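Side-chain contacts in guanine nucleotide exchange protein (Legionella pneumophila, PDB 1XSZ), which probably acts as a guanine nucleotide exchange factor for ADP-ribosylation factors, through a Sec7 domain whose active site is covered by a capping domain: residues E42-A45 with E46-Q50; I26-I29 with K30-C33. One frame throughout, in Å; residues are numbered along the deposited sequence.

Contact 1. Residues E42-A45 with E46-Q50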
loop_
_atom_site.group_PDB
_atom_site.type_symbol
_atom_site.label_atom_id
_atom_site.label_comp_id
_atom_site.label_asym_id
_atom_site.label_seq_id
_atom_site.Cartn_x
_atom_site.Cartn_y
_atom_site.Cartn_z
ATOM N N GLU A 42 -12.851 -4.512 -16.782
ATOM C CA GLU A 42 -11.897 -4.283 -17.856
ATOM C C GLU A 42 -11.991 -2.839 -18.342
ATOM O O GLU A 42 -10.992 -2.243 -18.753
ATOM C CB GLU A 42 -12.154 -5.251 -19.018
ATOM C CG GLU A 42 -11.951 -6.718 -18.650
ATOM C CD GLU A 42 -13.237 -7.420 -18.241
ATOM O OE1 GLU A 42 -14.023 -6.847 -17.456
ATOM O OE2 GLU A 42 -13.459 -8.559 -18.704
ATOM N N GLU A 43 -13.191 -2.272 -18.276
ATOM C CA GLU A 43 -13.404 -0.901 -18.716
ATOM C C GLU A 43 -12.756 0.100 -17.756
ATOM O O GLU A 43 -12.193 1.101 -18.186
ATOM C CB GLU A 43 -14.903 -0.615 -18.848
ATOM C CG GLU A 43 -15.206 0.583 -19.732
ATOM C CD GLU A 43 -14.793 0.365 -21.183
ATOM O OE1 GLU A 43 -14.502 1.362 -21.872
ATOM O OE2 GLU A 43 -14.767 -0.800 -21.636
ATOM N N ILE A 44 -12.849 -0.163 -16.456
ATOM C CA ILE A 44 -12.230 0.728 -15.481
ATOM C C ILE A 44 -10.714 0.703 -15.701
ATOM O O ILE A 44 -10.066 1.747 -15.754
ATOM C CB ILE A 44 -12.549 0.282 -14.038
ATOM C CG1 ILE A 44 -14.048 0.447 -13.764
ATOM C CG2 ILE A 44 -11.717 1.089 -13.044
ATOM C CD1 ILE A 44 -14.500 -0.175 -12.457
ATOM N N ALA A 45 -10.157 -0.494 -15.849
ATOM C CA ALA A 45 -8.722 -0.638 -16.070
ATOM C C ALA A 45 -8.285 0.083 -17.342
ATOM O O ALA A 45 -7.263 0.766 -17.353
ATOM C CB ALA A 45 -8.349 -2.116 -16.147
ATOM N N GLU A 46 -9.060 -0.064 -18.410
ATOM C CA GLU A 46 -8.720 0.590 -19.667
ATOM C C GLU A 46 -8.780 2.109 -19.535
ATOM O O GLU A 46 -7.970 2.815 -20.129
ATOM C CB GLU A 46 -9.664 0.122 -20.780
ATOM C CG GLU A 46 -9.340 0.674 -22.165
ATOM C CD GLU A 46 -7.965 0.260 -22.660
ATOM O OE1 GLU A 46 -7.633 -0.942 -22.572
ATOM O OE2 GLU A 46 -7.220 1.134 -23.153
ATOM N N PHE A 47 -9.731 2.608 -18.748
ATOM C CA PHE A 47 -9.863 4.047 -18.551
ATOM C C PHE A 47 -8.627 4.588 -17.827
ATOM O O PHE A 47 -8.126 5.657 -18.158
ATOM C CB PHE A 47 -11.122 4.368 -17.735
ATOM C CG PHE A 47 -11.555 5.807 -17.832
ATOM C CD1 PHE A 47 -12.209 6.274 -18.972
ATOM C CD2 PHE A 47 -11.288 6.702 -16.803
ATOM C CE1 PHE A 47 -12.591 7.612 -19.081
ATOM C CE2 PHE A 47 -11.665 8.045 -16.905
ATOM C CZ PHE A 47 -12.317 8.498 -18.046
ATOM N N PHE A 48 -8.143 3.844 -16.838
ATOM C CA PHE A 48 -6.953 4.252 -16.091
ATOM C C PHE A 48 -5.765 4.395 -17.046
ATOM O O PHE A 48 -4.988 5.345 -16.947
ATOM C CB PHE A 48 -6.612 3.212 -15.020
ATOM C CG PHE A 48 -7.539 3.209 -13.830
ATOM C CD1 PHE A 48 -7.545 2.124 -12.963
ATOM C CD2 PHE A 48 -8.368 4.295 -13.549
ATOM C CE1 PHE A 48 -8.357 2.111 -11.833
ATOM C CE2 PHE A 48 -9.185 4.291 -12.418
ATOM C CZ PHE A 48 -9.178 3.198 -11.559
ATOM N N HIS A 49 -5.614 3.439 -17.957
ATOM C CA HIS A 49 -4.524 3.488 -18.927
ATOM C C HIS A 49 -4.720 4.635 -19.918
ATOM O O HIS A 49 -3.813 5.435 -20.149
ATOM C CB HIS A 49 -4.435 2.167 -19.699
ATOM C CG HIS A 49 -3.688 1.090 -18.978
ATOM N ND1 HIS A 49 -4.199 -0.177 -18.794
ATOM C CD2 HIS A 49 -2.448 1.077 -18.434
ATOM C CE1 HIS A 49 -3.305 -0.924 -18.171
ATOM N NE2 HIS A 49 -2.233 -0.187 -17.941
ATOM N N GLN A 50 -5.912 4.707 -20.500
ATOM C CA GLN A 50 -6.227 5.737 -21.486
ATOM C C GLN A 50 -6.134 7.169 -20.982
ATOM O O GLN A 50 -5.642 8.049 -21.687
ATOM C CB GLN A 50 -7.636 5.518 -22.043
ATOM C CG GLN A 50 -7.767 4.391 -23.049
ATOM C CD GLN A 50 -7.013 4.671 -24.333
ATOM O OE1 GLN A 50 -6.968 5.809 -24.801
ATOM N NE2 GLN A 50 -6.428 3.632 -24.916
#

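Contact 2. Residues I26-I29 with K30-C33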
loop_
_atom_site.group_PDB
_atom_site.type_symbol
_atom_site.label_atom_id
_atom_site.label_comp_id
_atom_site.label_asym_id
_atom_site.label_seq_id
_atom_site.Cartn_x
_atom_site.Cartn_y
_atom_site.Cartn_z
ATOM N N ILE A 26 -15.659 6.008 -10.334
ATOM C CA ILE A 26 -15.791 4.571 -10.541
ATOM C C ILE A 26 -17.265 4.221 -10.730
ATOM O O ILE A 26 -17.623 3.466 -11.636
ATOM C CB ILE A 26 -15.219 3.782 -9.333
ATOM C CG1 ILE A 26 -13.704 3.998 -9.242
ATOM C CG2 ILE A 26 -15.557 2.300 -9.457
ATOM C CD1 ILE A 26 -12.923 3.463 -10.435
ATOM N N ASN A 27 -18.122 4.778 -9.880
ATOM C CA ASN A 27 -19.553 4.513 -9.977
ATOM C C ASN A 27 -20.127 4.957 -11.317
ATOM O O ASN A 27 -20.995 4.286 -11.878
ATOM C CB ASN A 27 -20.302 5.195 -8.829
ATOM C CG ASN A 27 -20.127 4.465 -7.508
ATOM O OD1 ASN A 27 -20.531 4.956 -6.455
ATOM N ND2 ASN A 27 -19.526 3.282 -7.562
ATOM N N LYS A 28 -19.651 6.087 -11.831
ATOM C CA LYS A 28 -20.134 6.583 -13.113
ATOM C C LYS A 28 -19.778 5.606 -14.229
ATOM O O LYS A 28 -20.601 5.318 -15.098
ATOM C CB LYS A 28 -19.542 7.961 -13.416
ATOM C CG LYS A 28 -20.153 9.084 -12.595
ATOM C CD LYS A 28 -19.624 10.440 -13.035
ATOM C CE LYS A 28 -20.354 11.571 -12.331
ATOM N NZ LYS A 28 -20.231 11.484 -10.851
ATOM N N ILE A 29 -18.553 5.094 -14.201
ATOM C CA ILE A 29 -18.116 4.140 -15.214
ATOM C C ILE A 29 -18.994 2.896 -15.130
ATOM O O ILE A 29 -19.457 2.382 -16.148
ATOM C CB ILE A 29 -16.643 3.718 -15.007
ATOM C CG1 ILE A 29 -15.719 4.900 -15.303
ATOM C CG2 ILE A 29 -16.305 2.535 -15.919
ATOM C CD1 ILE A 29 -14.261 4.636 -14.966
ATOM N N LYS A 30 -19.229 2.421 -13.910
ATOM C CA LYS A 30 -20.051 1.236 -13.699
ATOM C C LYS A 30 -21.484 1.445 -14.181
ATOM O O LYS A 30 -22.098 0.527 -14.717
ATOM C CB LYS A 30 -20.041 0.844 -12.217
ATOM C CG LYS A 30 -18.667 0.419 -11.712
ATOM C CD LYS A 30 -18.659 0.131 -10.217
ATOM C CE LYS A 30 -19.528 -1.061 -9.862
ATOM N NZ LYS A 30 -19.418 -1.394 -8.415
ATOM N N GLU A 31 -22.011 2.652 -14.002
ATOM C CA GLU A 31 -23.374 2.941 -14.440
ATOM C C GLU A 31 -23.472 2.888 -15.960
ATOM O O GLU A 31 -24.436 2.356 -16.510
ATOM C CB GLU A 31 -23.819 4.314 -13.933
ATOM C CG GLU A 31 -23.965 4.386 -12.422
ATOM C CD GLU A 31 -24.529 5.712 -11.951
ATOM O OE1 GLU A 31 -23.897 6.757 -12.214
ATOM O OE2 GLU A 31 -25.605 5.706 -11.319
ATOM N N ILE A 32 -22.470 3.439 -16.637
ATOM C CA ILE A 32 -22.448 3.438 -18.093
ATOM C C ILE A 32 -22.312 2.010 -18.609
ATOM O O ILE A 32 -22.976 1.625 -19.571
ATOM C CB ILE A 32 -21.280 4.287 -18.633
ATOM C CG1 ILE A 32 -21.496 5.755 -18.256
ATOM C CG2 ILE A 32 -21.165 4.129 -20.147
ATOM C CD1 ILE A 32 -20.354 6.667 -18.650
ATOM N N CYS A 33 -21.453 1.225 -17.966
ATOM C CA CYS A 33 -21.247 -0.160 -18.372
ATOM C C CYS A 33 -22.520 -0.982 -18.222
ATOM O O CYS A 33 -22.807 -1.850 -19.044
ATOM C CB CYS A 33 -20.115 -0.792 -17.560
ATOM S SG CYS A 33 -18.474 -0.144 -17.979
#

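Contact 1. Residues E42-A45 with E46-Q50
Ile44 and Phe48, one helical turn apart, run side by side and point the same way. Methyl CG2 of Ile44 lies over a face of the Phe48 ring, 4.0 Å from its centroid and 27° off the normal, which meets the geometry of a CH-pi contact; the closest ring atom is Phe48 CZ, 3.6 Å from Ile44 CG2. Phe48 CG stands anti to its own carbonyl carbon (chi1 -73°), folding the ring back along the helix, so the peptide oxygen of Ile44 also sits 3.5 Å above the ring plane, offset toward the rim. That oxygen accepts Phe48 N at 3.0 Å, one of five successive i to i+4 backbone bonds along 42-50. On another flank the bent chain of Glu46 presents OE2 to Gln50 NE2 at 3.2 Å; the donor meets it nearly along the C-O axis, and OE2 lies 3° out of the Gln50 amide plane. His49 is held through ND1 by Gln81 and stacks on Phe78. Within the Sec7 domain, helix 40-50 is thus wedged between three others: Ile44 and Phe48 face helix 22-35, Ala45 and Phe48 pack on helix 69-80, and Phe47 reaches helix 11-20.

Contact 2. Residues I26-I29 with K30-C33
Lys30 lays its aliphatic chain back against Ile26, the two side chains crossing at a slant, with Lys30 CD 3.9 Å from Ile26 CG2. Its CG is anti to the carbonyl carbon (chi1 -64°), which turns the chain toward the preceding turn and brings Lys30 CG to 3.2 Å from Ile26 O. The same oxygen accepts Lys30 N at 3.0 Å, with the donor in the carbonyl plane and an N-H...O angle of 164°, so one peptide oxygen meets both the amide and the start of the side chain. Beyond its bend at chi3 the lysine ends in a salt bridge from NZ to Glu70 OE1, which pairs its charge.

Nearly one turn on, Cys33 repeats the pattern with sulfur: SG, likewise anti to its carbonyl carbon, lies 3.3 Å from Ile29 O and approaches Ile29 CG2 at 4.0 Å in apolar packing, while Cys33 N donates to Ile29 O at 2.9 Å. Glu31 also directs its side chain back over the preceding turn, its CG 3.0 Å from Asn27 O.

Four consecutive i to i+4 backbone bonds, from Lys30 N to Cys33 N, set the spacing of these side chains and mark a regular alpha-helical segment. In the all-helical Sec7 domain, helix 22-35 packs through Ile26 and Ile29 on helix 40-50, through Lys28, Ile29 and Ile32 on helix 11-20, and through Ile29 and Ile32 on helix 5-9.

From the N terminus the chain reaches contact 2 first, in helix 22-35, and then contact 1, in helix 40-50. Each joins adjoining turns of one helix, so neither closes a loop; they follow in series, without nesting or crossing. Their centres lie about 12 Å apart, and the consecutive helices meet directly. Ile26 CD1 approaches Ile44 CG2 at 3.7 Å and Phe48 CZ at 3.9 Å, bridging the two residues of the CH-pi pair, while Ile29 CG2 packs on Ile44 CG1 at 3.8 Å. Toward the connection between the helices, Cys33 SG lies 3.7 Å from Glu43 CB. Both helices also touch helix 11-20, which ties this N-terminal part of the Sec7 domain together.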